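Local coordinates for protein N-acetyl-L-2,4-diaminobutyric acid deacetylase (Ruegeria pomeroyi, PDB 6TWM) that probably removes the acetyl group from N-acetyl-L-2,4-diaminobutyric acid during ectoine breakdown, as a zinc-dependent deacetylase, at residues Ile50-Gly55 with Ser83-Thr88; His26-Leu31 with Ser42-Leu47; Glu275-Leu280 with Gly287-Arg292; Val266-Asp271 with Val304-Arg309. All coordinates share one frame; numbering follows the deposited sequence.

Contact 1 (Ile50-Gly55 with Ser83-Thr88)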
# COMPACT_ATOMS: atom_id res chain seq x y z
N ILE A 50 -5.83 13.95 -14.57
CA ILE A 50 -5.22 14.24 -15.86
C ILE A 50 -5.90 13.34 -16.89
O ILE A 50 -5.84 12.11 -16.79
CB ILE A 50 -3.70 14.01 -15.85
CG1 ILE A 50 -3.02 14.98 -14.88
CG2 ILE A 50 -3.13 14.18 -17.25
CD1 ILE A 50 -1.55 14.71 -14.66
N LYS A 51 -6.57 13.96 -17.86
CA LYS A 51 -7.33 13.24 -18.87
C LYS A 51 -7.01 13.79 -20.25
O LYS A 51 -6.85 15.00 -20.43
CB LYS A 51 -8.84 13.35 -18.61
CG LYS A 51 -9.70 12.78 -19.74
CD LYS A 51 -11.16 12.74 -19.37
CE LYS A 51 -11.98 12.19 -20.52
NZ LYS A 51 -13.39 11.95 -20.12
N ASN A 52 -6.90 12.89 -21.22
CA ASN A 52 -6.65 13.28 -22.60
C ASN A 52 -7.26 12.23 -23.52
O ASN A 52 -6.73 11.12 -23.62
CB ASN A 52 -5.16 13.44 -22.87
CG ASN A 52 -4.88 14.07 -24.21
OD1 ASN A 52 -5.79 14.56 -24.89
ND2 ASN A 52 -3.62 14.07 -24.62
N GLY A 53 -8.37 12.58 -24.17
CA GLY A 53 -9.00 11.69 -25.12
C GLY A 53 -9.51 10.42 -24.47
O GLY A 53 -9.83 10.36 -23.28
N ALA A 54 -9.60 9.37 -25.29
CA ALA A 54 -10.15 8.09 -24.87
C ALA A 54 -9.03 7.11 -24.52
O ALA A 54 -7.98 7.08 -25.18
CB ALA A 54 -11.04 7.50 -25.97
N GLY A 55 -9.27 6.32 -23.48
CA GLY A 55 -8.32 5.32 -23.04
C GLY A 55 -8.70 4.82 -21.66
O GLY A 55 -9.65 5.30 -21.04
N SER A 83 2.06 16.03 -18.21
CA SER A 83 1.18 16.82 -19.05
C SER A 83 0.02 15.97 -19.55
O SER A 83 0.10 14.74 -19.62
CB SER A 83 1.94 17.41 -20.23
OG SER A 83 2.24 16.40 -21.18
N ALA A 84 -1.09 16.64 -19.89
CA ALA A 84 -2.22 15.93 -20.47
C ALA A 84 -1.83 15.22 -21.75
O ALA A 84 -2.30 14.12 -22.03
CB ALA A 84 -3.38 16.90 -20.72
N GLU A 85 -0.94 15.84 -22.54
CA GLU A 85 -0.55 15.25 -23.81
C GLU A 85 0.19 13.93 -23.64
O GLU A 85 0.20 13.10 -24.56
CB GLU A 85 0.32 16.23 -24.61
CG GLU A 85 0.04 17.71 -24.36
CD GLU A 85 -1.42 18.10 -24.60
OE1 GLU A 85 -2.08 17.46 -25.45
OE2 GLU A 85 -1.89 19.06 -23.95
N ASP A 86 0.80 13.70 -22.47
CA ASP A 86 1.49 12.44 -22.22
C ASP A 86 0.52 11.28 -22.00
O ASP A 86 0.97 10.12 -21.99
CB ASP A 86 2.39 12.57 -20.99
CG ASP A 86 3.48 13.62 -21.17
OD1 ASP A 86 3.90 13.87 -22.32
OD2 ASP A 86 3.90 14.21 -20.15
N VAL A 87 -0.77 11.55 -21.85
CA VAL A 87 -1.75 10.56 -21.41
C VAL A 87 -2.70 10.24 -22.55
O VAL A 87 -3.16 11.15 -23.26
CB VAL A 87 -2.52 11.07 -20.18
CG1 VAL A 87 -3.67 10.14 -19.84
CG2 VAL A 87 -1.58 11.24 -19.00
N THR A 88 -2.97 8.96 -22.74
CA THR A 88 -4.09 8.49 -23.57
C THR A 88 -5.01 7.72 -22.63
O THR A 88 -4.79 6.54 -22.35
CB THR A 88 -3.61 7.62 -24.73
OG1 THR A 88 -2.85 6.52 -24.22
CG2 THR A 88 -2.74 8.43 -25.68

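Contact 2 (His26-Leu31 with Ser42-Leu47)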
# COMPACT_ATOMS: atom_id res chain seq x y z
N HIS A 26 -5.98 20.21 -10.60
CA HIS A 26 -5.54 20.06 -9.22
C HIS A 26 -6.64 20.61 -8.32
O HIS A 26 -6.91 21.81 -8.32
CB HIS A 26 -4.22 20.78 -8.97
CG HIS A 26 -3.16 20.45 -9.98
ND1 HIS A 26 -2.68 19.16 -10.16
CD2 HIS A 26 -2.48 21.23 -10.85
CE1 HIS A 26 -1.76 19.17 -11.10
NE2 HIS A 26 -1.61 20.41 -11.54
N GLY A 27 -7.27 19.72 -7.55
CA GLY A 27 -8.35 20.11 -6.67
C GLY A 27 -8.45 19.17 -5.48
O GLY A 27 -7.47 18.52 -5.12
N PHE A 28 -9.63 19.08 -4.87
CA PHE A 28 -9.80 18.26 -3.69
C PHE A 28 -11.12 17.50 -3.73
O PHE A 28 -12.08 17.93 -4.37
CB PHE A 28 -9.72 19.09 -2.39
CG PHE A 28 -8.69 20.17 -2.43
CD1 PHE A 28 -8.97 21.41 -2.98
CD2 PHE A 28 -7.42 19.94 -1.92
CE1 PHE A 28 -8.01 22.41 -3.01
CE2 PHE A 28 -6.46 20.94 -1.95
CZ PHE A 28 -6.75 22.17 -2.50
N LEU A 29 -11.13 16.35 -3.07
CA LEU A 29 -12.36 15.67 -2.70
C LEU A 29 -12.81 16.24 -1.36
O LEU A 29 -12.19 15.97 -0.33
CB LEU A 29 -12.14 14.16 -2.61
CG LEU A 29 -11.81 13.42 -3.90
CD1 LEU A 29 -11.75 11.93 -3.63
CD2 LEU A 29 -12.83 13.73 -4.98
N LYS A 30 -13.88 17.03 -1.38
CA LYS A 30 -14.31 17.78 -0.20
C LYS A 30 -15.30 16.93 0.59
O LYS A 30 -16.47 16.80 0.21
CB LYS A 30 -14.91 19.11 -0.62
CG LYS A 30 -15.44 19.91 0.53
CD LYS A 30 -15.65 21.33 0.11
CE LYS A 30 -16.57 21.99 1.09
NZ LYS A 30 -18.00 21.57 0.91
N LEU A 31 -14.84 16.37 1.70
CA LEU A 31 -15.67 15.56 2.57
C LEU A 31 -16.12 16.41 3.75
O LEU A 31 -15.28 16.81 4.57
CB LEU A 31 -14.89 14.34 3.06
CG LEU A 31 -15.42 13.53 4.25
CD1 LEU A 31 -16.84 13.04 4.02
CD2 LEU A 31 -14.49 12.36 4.53
N SER A 42 -14.40 20.79 6.56
CA SER A 42 -14.33 19.75 5.56
C SER A 42 -12.96 19.09 5.63
O SER A 42 -11.98 19.70 6.08
CB SER A 42 -14.56 20.29 4.15
OG SER A 42 -15.58 21.27 4.15
N VAL A 43 -12.89 17.85 5.19
CA VAL A 43 -11.62 17.21 4.87
C VAL A 43 -11.38 17.43 3.38
O VAL A 43 -12.17 16.99 2.54
CB VAL A 43 -11.63 15.72 5.22
CG1 VAL A 43 -10.30 15.08 4.82
CG2 VAL A 43 -11.88 15.52 6.71
N MET A 44 -10.30 18.13 3.06
CA MET A 44 -9.97 18.48 1.68
C MET A 44 -8.92 17.50 1.19
O MET A 44 -7.71 17.75 1.27
CB MET A 44 -9.50 19.93 1.58
CG MET A 44 -10.51 20.94 2.10
SD MET A 44 -11.97 21.08 1.05
CE MET A 44 -11.31 22.08 -0.28
N ILE A 45 -9.38 16.36 0.67
CA ILE A 45 -8.49 15.31 0.18
C ILE A 45 -7.89 15.74 -1.15
O ILE A 45 -8.60 15.82 -2.15
CB ILE A 45 -9.23 13.97 0.04
CG1 ILE A 45 -9.89 13.59 1.37
CG2 ILE A 45 -8.28 12.89 -0.43
CD1 ILE A 45 -10.82 12.40 1.27
N PRO A 46 -6.58 16.01 -1.20
CA PRO A 46 -5.99 16.50 -2.45
C PRO A 46 -6.00 15.43 -3.53
O PRO A 46 -5.72 14.26 -3.26
CB PRO A 46 -4.56 16.88 -2.04
CG PRO A 46 -4.57 16.92 -0.53
CD PRO A 46 -5.59 15.90 -0.13
N LEU A 47 -6.31 15.84 -4.75
CA LEU A 47 -6.27 14.91 -5.87
C LEU A 47 -5.98 15.67 -7.16
O LEU A 47 -6.20 16.88 -7.26
CB LEU A 47 -7.57 14.11 -6.02
CG LEU A 47 -8.80 14.87 -6.50
CD1 LEU A 47 -9.85 13.92 -7.03
CD2 LEU A 47 -9.37 15.69 -5.37

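Contact 3 (Glu275-Leu280 with Gly287-Arg292)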
# COMPACT_ATOMS: atom_id res chain seq x y z
N GLU A 275 16.25 -7.36 19.01
CA GLU A 275 17.54 -7.54 18.34
C GLU A 275 17.33 -8.45 17.14
O GLU A 275 17.21 -9.67 17.30
CB GLU A 275 18.60 -8.10 19.28
CG GLU A 275 19.96 -8.23 18.59
CD GLU A 275 21.00 -8.94 19.42
OE1 GLU A 275 20.66 -9.48 20.49
OE2 GLU A 275 22.18 -8.95 19.00
N MET A 276 17.29 -7.86 15.95
CA MET A 276 17.25 -8.66 14.73
C MET A 276 18.62 -9.27 14.47
O MET A 276 19.63 -8.58 14.49
CB MET A 276 16.82 -7.78 13.55
CG MET A 276 16.38 -8.56 12.32
SD MET A 276 14.77 -9.36 12.55
CE MET A 276 14.83 -10.63 11.28
N MET A 277 18.64 -10.58 14.23
CA MET A 277 19.90 -11.29 14.03
C MET A 277 20.27 -11.48 12.57
O MET A 277 21.46 -11.64 12.27
CB MET A 277 19.84 -12.67 14.72
CG MET A 277 19.63 -12.59 16.22
SD MET A 277 20.75 -11.44 17.04
CE MET A 277 22.33 -12.22 16.74
N ILE A 278 19.30 -11.47 11.66
CA ILE A 278 19.56 -11.58 10.23
C ILE A 278 18.83 -10.45 9.52
O ILE A 278 17.64 -10.21 9.79
CB ILE A 278 19.13 -12.95 9.67
CG1 ILE A 278 19.69 -14.08 10.53
CG2 ILE A 278 19.61 -13.11 8.25
CD1 ILE A 278 19.22 -15.46 10.12
N ASP A 279 19.52 -9.75 8.62
CA ASP A 279 18.97 -8.56 8.00
C ASP A 279 17.88 -8.90 6.99
O ASP A 279 17.74 -10.05 6.53
CB ASP A 279 20.08 -7.76 7.30
CG ASP A 279 20.98 -7.04 8.28
OD1 ASP A 279 20.49 -6.66 9.37
OD2 ASP A 279 22.17 -6.86 7.97
N LEU A 280 17.09 -7.88 6.64
CA LEU A 280 16.08 -8.01 5.60
C LEU A 280 16.70 -8.50 4.30
O LEU A 280 17.82 -8.13 3.95
CB LEU A 280 15.40 -6.66 5.35
CG LEU A 280 14.05 -6.36 6.00
CD1 LEU A 280 13.64 -4.92 5.71
CD2 LEU A 280 12.98 -7.32 5.52
N GLY A 287 14.60 -23.06 11.27
CA GLY A 287 15.21 -23.15 12.57
C GLY A 287 16.30 -22.14 12.85
O GLY A 287 16.73 -22.03 14.01
N ASP A 288 16.76 -21.40 11.84
CA ASP A 288 17.76 -20.38 12.08
C ASP A 288 17.21 -19.29 12.99
O ASP A 288 16.01 -18.99 12.98
CB ASP A 288 18.23 -19.75 10.77
CG ASP A 288 19.02 -20.70 9.91
OD1 ASP A 288 19.52 -21.72 10.44
OD2 ASP A 288 19.17 -20.40 8.71
N LEU A 289 18.10 -18.70 13.78
CA LEU A 289 17.71 -17.66 14.72
C LEU A 289 17.40 -16.38 13.96
O LEU A 289 18.28 -15.77 13.35
CB LEU A 289 18.83 -17.45 15.74
CG LEU A 289 18.71 -16.26 16.69
CD1 LEU A 289 17.60 -16.50 17.69
CD2 LEU A 289 20.04 -16.02 17.39
N LEU A 290 16.12 -15.97 13.98
CA LEU A 290 15.70 -14.73 13.33
C LEU A 290 15.99 -13.53 14.21
O LEU A 290 16.58 -12.54 13.76
CB LEU A 290 14.21 -14.78 13.01
CG LEU A 290 13.66 -15.73 11.95
CD1 LEU A 290 12.17 -15.91 12.19
CD2 LEU A 290 13.91 -15.16 10.57
N ALA A 291 15.55 -13.58 15.47
CA ALA A 291 15.63 -12.43 16.36
C ALA A 291 15.66 -12.92 17.80
O ALA A 291 15.20 -14.02 18.11
CB ALA A 291 14.45 -11.48 16.13
N ARG A 292 16.22 -12.08 18.66
CA ARG A 292 16.22 -12.29 20.10
C ARG A 292 15.69 -11.03 20.77
O ARG A 292 16.02 -9.92 20.35
CB ARG A 292 17.62 -12.64 20.62
CG ARG A 292 18.12 -13.97 20.11
CD ARG A 292 19.57 -14.23 20.47
NE ARG A 292 20.31 -13.01 20.80
CZ ARG A 292 21.63 -12.97 20.93
NH1 ARG A 292 22.34 -14.08 20.77
NH2 ARG A 292 22.24 -11.83 21.23

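Contact 4 (Val266-Asp271 with Val304-Arg309)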
# COMPACT_ATOMS: atom_id res chain seq x y z
N VAL A 266 6.16 -15.22 12.05
CA VAL A 266 6.59 -15.43 13.43
C VAL A 266 6.14 -14.22 14.25
O VAL A 266 6.50 -13.09 13.92
CB VAL A 266 8.11 -15.62 13.56
CG1 VAL A 266 8.50 -15.79 15.02
CG2 VAL A 266 8.57 -16.82 12.74
N PHE A 267 5.36 -14.46 15.30
CA PHE A 267 4.93 -13.41 16.20
C PHE A 267 5.61 -13.56 17.55
O PHE A 267 5.94 -14.68 17.98
CB PHE A 267 3.41 -13.42 16.39
CG PHE A 267 2.64 -12.96 15.18
CD1 PHE A 267 2.75 -13.62 13.97
CD2 PHE A 267 1.82 -11.86 15.27
CE1 PHE A 267 2.04 -13.19 12.87
CE2 PHE A 267 1.11 -11.43 14.17
CZ PHE A 267 1.22 -12.09 12.97
N SER A 268 5.82 -12.44 18.22
CA SER A 268 6.43 -12.45 19.55
C SER A 268 5.37 -12.69 20.61
O SER A 268 4.20 -12.32 20.44
CB SER A 268 7.16 -11.14 19.83
OG SER A 268 6.26 -10.15 20.30
N GLU A 269 5.79 -13.31 21.71
CA GLU A 269 4.89 -13.58 22.83
C GLU A 269 5.26 -12.79 24.07
O GLU A 269 4.78 -13.10 25.17
CB GLU A 269 4.87 -15.08 23.13
CG GLU A 269 3.64 -15.79 22.59
CD GLU A 269 3.83 -17.28 22.40
OE1 GLU A 269 4.86 -17.81 22.87
OE2 GLU A 269 2.95 -17.92 21.79
N GLY A 270 6.10 -11.76 23.93
CA GLY A 270 6.49 -10.95 25.07
C GLY A 270 7.10 -9.64 24.63
O GLY A 270 7.63 -9.53 23.52
N ASP A 271 7.01 -8.64 25.50
CA ASP A 271 7.62 -7.34 25.26
C ASP A 271 9.12 -7.40 25.55
O ASP A 271 9.60 -8.24 26.30
CB ASP A 271 6.98 -6.25 26.12
CG ASP A 271 5.46 -6.27 26.06
OD1 ASP A 271 4.90 -7.04 25.26
OD2 ASP A 271 4.83 -5.49 26.81
N VAL A 304 15.03 -13.99 24.80
CA VAL A 304 13.97 -14.81 24.22
C VAL A 304 14.25 -14.96 22.73
O VAL A 304 14.32 -13.97 22.00
CB VAL A 304 12.59 -14.21 24.47
CG1 VAL A 304 11.52 -14.98 23.71
CG2 VAL A 304 12.27 -14.19 25.95
N GLU A 305 14.41 -16.20 22.28
CA GLU A 305 14.82 -16.48 20.91
C GLU A 305 13.62 -16.81 20.04
O GLU A 305 12.71 -17.54 20.46
CB GLU A 305 15.83 -17.63 20.88
CG GLU A 305 17.18 -17.26 21.48
CD GLU A 305 18.22 -18.34 21.29
OE1 GLU A 305 17.86 -19.48 20.93
OE2 GLU A 305 19.42 -18.04 21.51
N TYR A 306 13.62 -16.27 18.83
CA TYR A 306 12.59 -16.54 17.83
C TYR A 306 13.27 -17.09 16.59
O TYR A 306 14.17 -16.46 16.03
CB TYR A 306 11.80 -15.27 17.50
CG TYR A 306 10.94 -14.78 18.63
CD1 TYR A 306 9.70 -15.35 18.88
CD2 TYR A 306 11.36 -13.75 19.47
CE1 TYR A 306 8.90 -14.91 19.92
CE2 TYR A 306 10.58 -13.30 20.51
CZ TYR A 306 9.35 -13.89 20.73
OH TYR A 306 8.56 -13.44 21.77
N ARG A 307 12.84 -18.28 16.16
CA ARG A 307 13.51 -18.99 15.08
C ARG A 307 12.58 -19.16 13.89
O ARG A 307 11.36 -19.26 14.04
CB ARG A 307 14.01 -20.35 15.56
CG ARG A 307 15.12 -20.22 16.59
CD ARG A 307 15.69 -21.56 17.01
NE ARG A 307 16.75 -21.39 17.99
CZ ARG A 307 18.02 -21.15 17.68
NH1 ARG A 307 18.39 -21.05 16.41
NH2 ARG A 307 18.92 -21.00 18.64
N ALA A 308 13.18 -19.18 12.70
CA ALA A 308 12.41 -19.39 11.48
C ALA A 308 11.82 -20.79 11.46
O ALA A 308 12.47 -21.77 11.83
CB ALA A 308 13.29 -19.18 10.25
N ARG A 309 10.56 -20.88 11.04
CA ARG A 309 9.90 -22.15 10.84
C ARG A 309 9.79 -22.52 9.37
O ARG A 309 9.16 -23.53 9.04
CB ARG A 309 8.52 -22.13 11.50
CG ARG A 309 8.57 -21.78 12.98
CD ARG A 309 7.30 -22.21 13.70
NE ARG A 309 6.10 -21.67 13.07
CZ ARG A 309 5.64 -20.44 13.26
NH1 ARG A 309 6.28 -19.61 14.08
NH2 ARG A 309 4.54 -20.04 12.64

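Contact 1 (Ile50-Gly55 with Ser83-Thr88)
Ser83 begins the contact with its carbonyl O, which lies 4.0 Å from Ile50 CG2. Its backbone N also bonds Asp86 OD2, meeting the carboxylate from above its plane, so the turn is tied within itself. Ala84 comes next and does most of the polar work. Its CA rests against the same methyl, Ile50 CG2, at 3.8 Å. Its carbonyl O accepts from Asn52 ND2 at 2.9 Å. That bond is bent, with an N-H...O angle of 131°, and the amide nitrogen stands above the carbonyl plane. Val87 N reaches Ala84 O from the opposite face, so two donors hold this oxygen. Asn52 has CG anti to its backbone N (chi1 -170°), which carries the amide across to the turn. At Glu85 the amide passes close to the backbone, with Asn52 ND2 3.4 Å from Glu85 CA. Val87 points its CB toward segment 50-55. Its CG2 meets Ile50 CG2 at 3.8 Å, and the two side chains cross at about a right angle. Thr88 closes the segment beside Asn52 O, with Gly55 CA 3.8 Å from Thr88 O. The turn leads from helix 70-81 into strand 89-94. That strand pairs with strand 42-52, through backbone bonds of Ile50 with Leu91 and Asn52 with Gly89. Val24 of strand 23-32 touches both Ile50 and Ala84.

Contact 2 (His26-Leu31 with Ser42-Leu47)
Leu29 and Ile45 sit at the middle of an antiparallel hairpin and exchange two backbone bonds. Leu29 N gives to Ile45 O at 2.7 Å, and Ile45 N gives back to Leu29 O at 3.0 Å. Gly27 with Leu47 and Leu31 with Val43 do the same, making six bonds in all. Three of these acceptors also take a CA-H contact: Ile45 O from Phe28, Val43 O from Lys30, and Leu31 O from Ser42 CA at 3.2 Å. Phe28 and Lys30 fall in non-hydrogen-bonded pairs. Phe28 bonds outward to Thr16, where its N also meets Thr16 OG1, and the Lys30 backbone bonds Ser14. Pro46 has no N-H, but it faces Phe28 in such a pair and costs the hairpin no bond. His26 ND1 is hydrogen-bonded to Thr48 OG1. On the face of Phe28, Lys30, Met44 and Pro46, the Met44 chain bends at chi2 (-69°) and again at chi3. This brings its CE to Phe28 CD1 at 3.6 Å, while its SD lies 3.7 Å from Lys30 CG. The Lys30 chain runs alongside Met44, and its CE approaches Ser42 OG at 3.3 Å. With an alanine here, Met44 SD and Ser42 would lose the methylenes they rest on, and the Met44 chain would probably turn more freely. The other face, with Leu29, Leu31, Val43, Ile45 and Leu47, is apolar and covered by helices 128-140 and 99-104. There Leu29 CD2 meets Leu47 CD1 at 3.6 Å, the side chains crossing at about a right angle. The backbone bonds thus fix the register, and the side chains give one apolar and one mixed face.

Contact 3 (Glu275-Leu280 with Gly287-Arg292)
Glu275 and Arg292 lie side by side on an antiparallel strand pair, their chains pointing the same way. The strands belong to a four-stranded sheet. Leu290 and Ala291 together face Tyr306 of the next strand, a classic beta bulge. The carboxylate and guanidinium planes are 73° apart, consistent with a salt bridge made through a single nitrogen rather than a flat two-nitrogen pairing. Arg292 NH2 meets Glu275 OE1 at 2.9 Å on its syn side, 28° out of the carboxylate plane. The extended Glu275 chain and the bend at chi3 (-20°) in Arg292 bring the charged ends together. Trp294 NE1 also bonds Glu275 OE1. Met277 SD lies over one guanidinium face, 4.1 Å from Arg292 NE. In place of this arginine, a leucine would probably leave the Glu275 carboxylate without its charged mate and the Met277 sulfur without the flat group it lies over. Met277 also slants across Leu289, with CG 3.6 Å from Leu289 CD2. In the backbone, Glu275 and Arg292 exchange two bonds, and Met277 N bonds Leu290 O at 2.9 Å. On the face of Met276 and Ala291, Met276 SD approaches Ala291 CB at 4.2 Å. Past the strand end, Ile278 CD1 rests 3.4 Å from Leu289 O.

Contact 4 (Val266-Asp271 with Val304-Arg309)
Tyr306 reaches across to the 266-271 backbone and has the most surface buried here. Its hydroxyl accepts from Glu269 N at 2.8 Å, with an N-H...O angle of 158°. This donor sits at the ring edge, near the ring plane. Tyr306 CG stands anti to the carbonyl carbon (chi1 -68°), which lays the ring against the 266-271 backbone. Ser268 packs close to the phenol end, with its CA 3.2 Å from Tyr306 OH and its CB 3.6 Å from Tyr306 CZ. Phe267 O approaches Tyr306 CE1 at 3.5 Å, obliquely to the ring. The contact joins two antiparallel sheets of the C-terminal beta-rich part of the chain. Strand 265-267 belongs to one sheet and is bonded there to strand 328-333. Strand 304-307 is an outer strand of the other. The segments exchange no backbone-to-backbone bonds, and Tyr306 reaches from one sheet to the other. Val329 of strand 328-333 also packs on both Val266 and Tyr306. Val266 is the second main contributor. Its two methyls have different neighbours: CG1 lies 4.1 Å from Tyr306 CD1, and CG2 lies 3.9 Å from Arg307 O. Arg309 comes third. Its chain bends at chi3 (-54°) and brings NH1 to 3.9 Å from Val266 CG2, at a slant to the guanidinium. Arg309 NH2 also makes a long, weak ion pair with Asp263 OD2.

How the contacts relate
None of the four contacts is core: contact 1 lies at the surface, and the others are partly buried. Contacts 1 and 2 share strand 42-52 and the large mixed sheet. Their centres are about 22 Å apart. Contact 2 is regular strand pairing and rests on backbone bonds. In contact 1 a turn is fastened by one side-chain amide and two buried aliphatic residues. Contacts 3 and 4 lie on the other side of the chain's centre, their own centres about 10 Å apart. They touch through strands 289-294 and 304-307, for instance at Ala291 and Tyr306. Contact 3 joins strands within one sheet and adds a salt bridge; contact 4 links two sheets through a tyrosine. All four lie away from the zinc site.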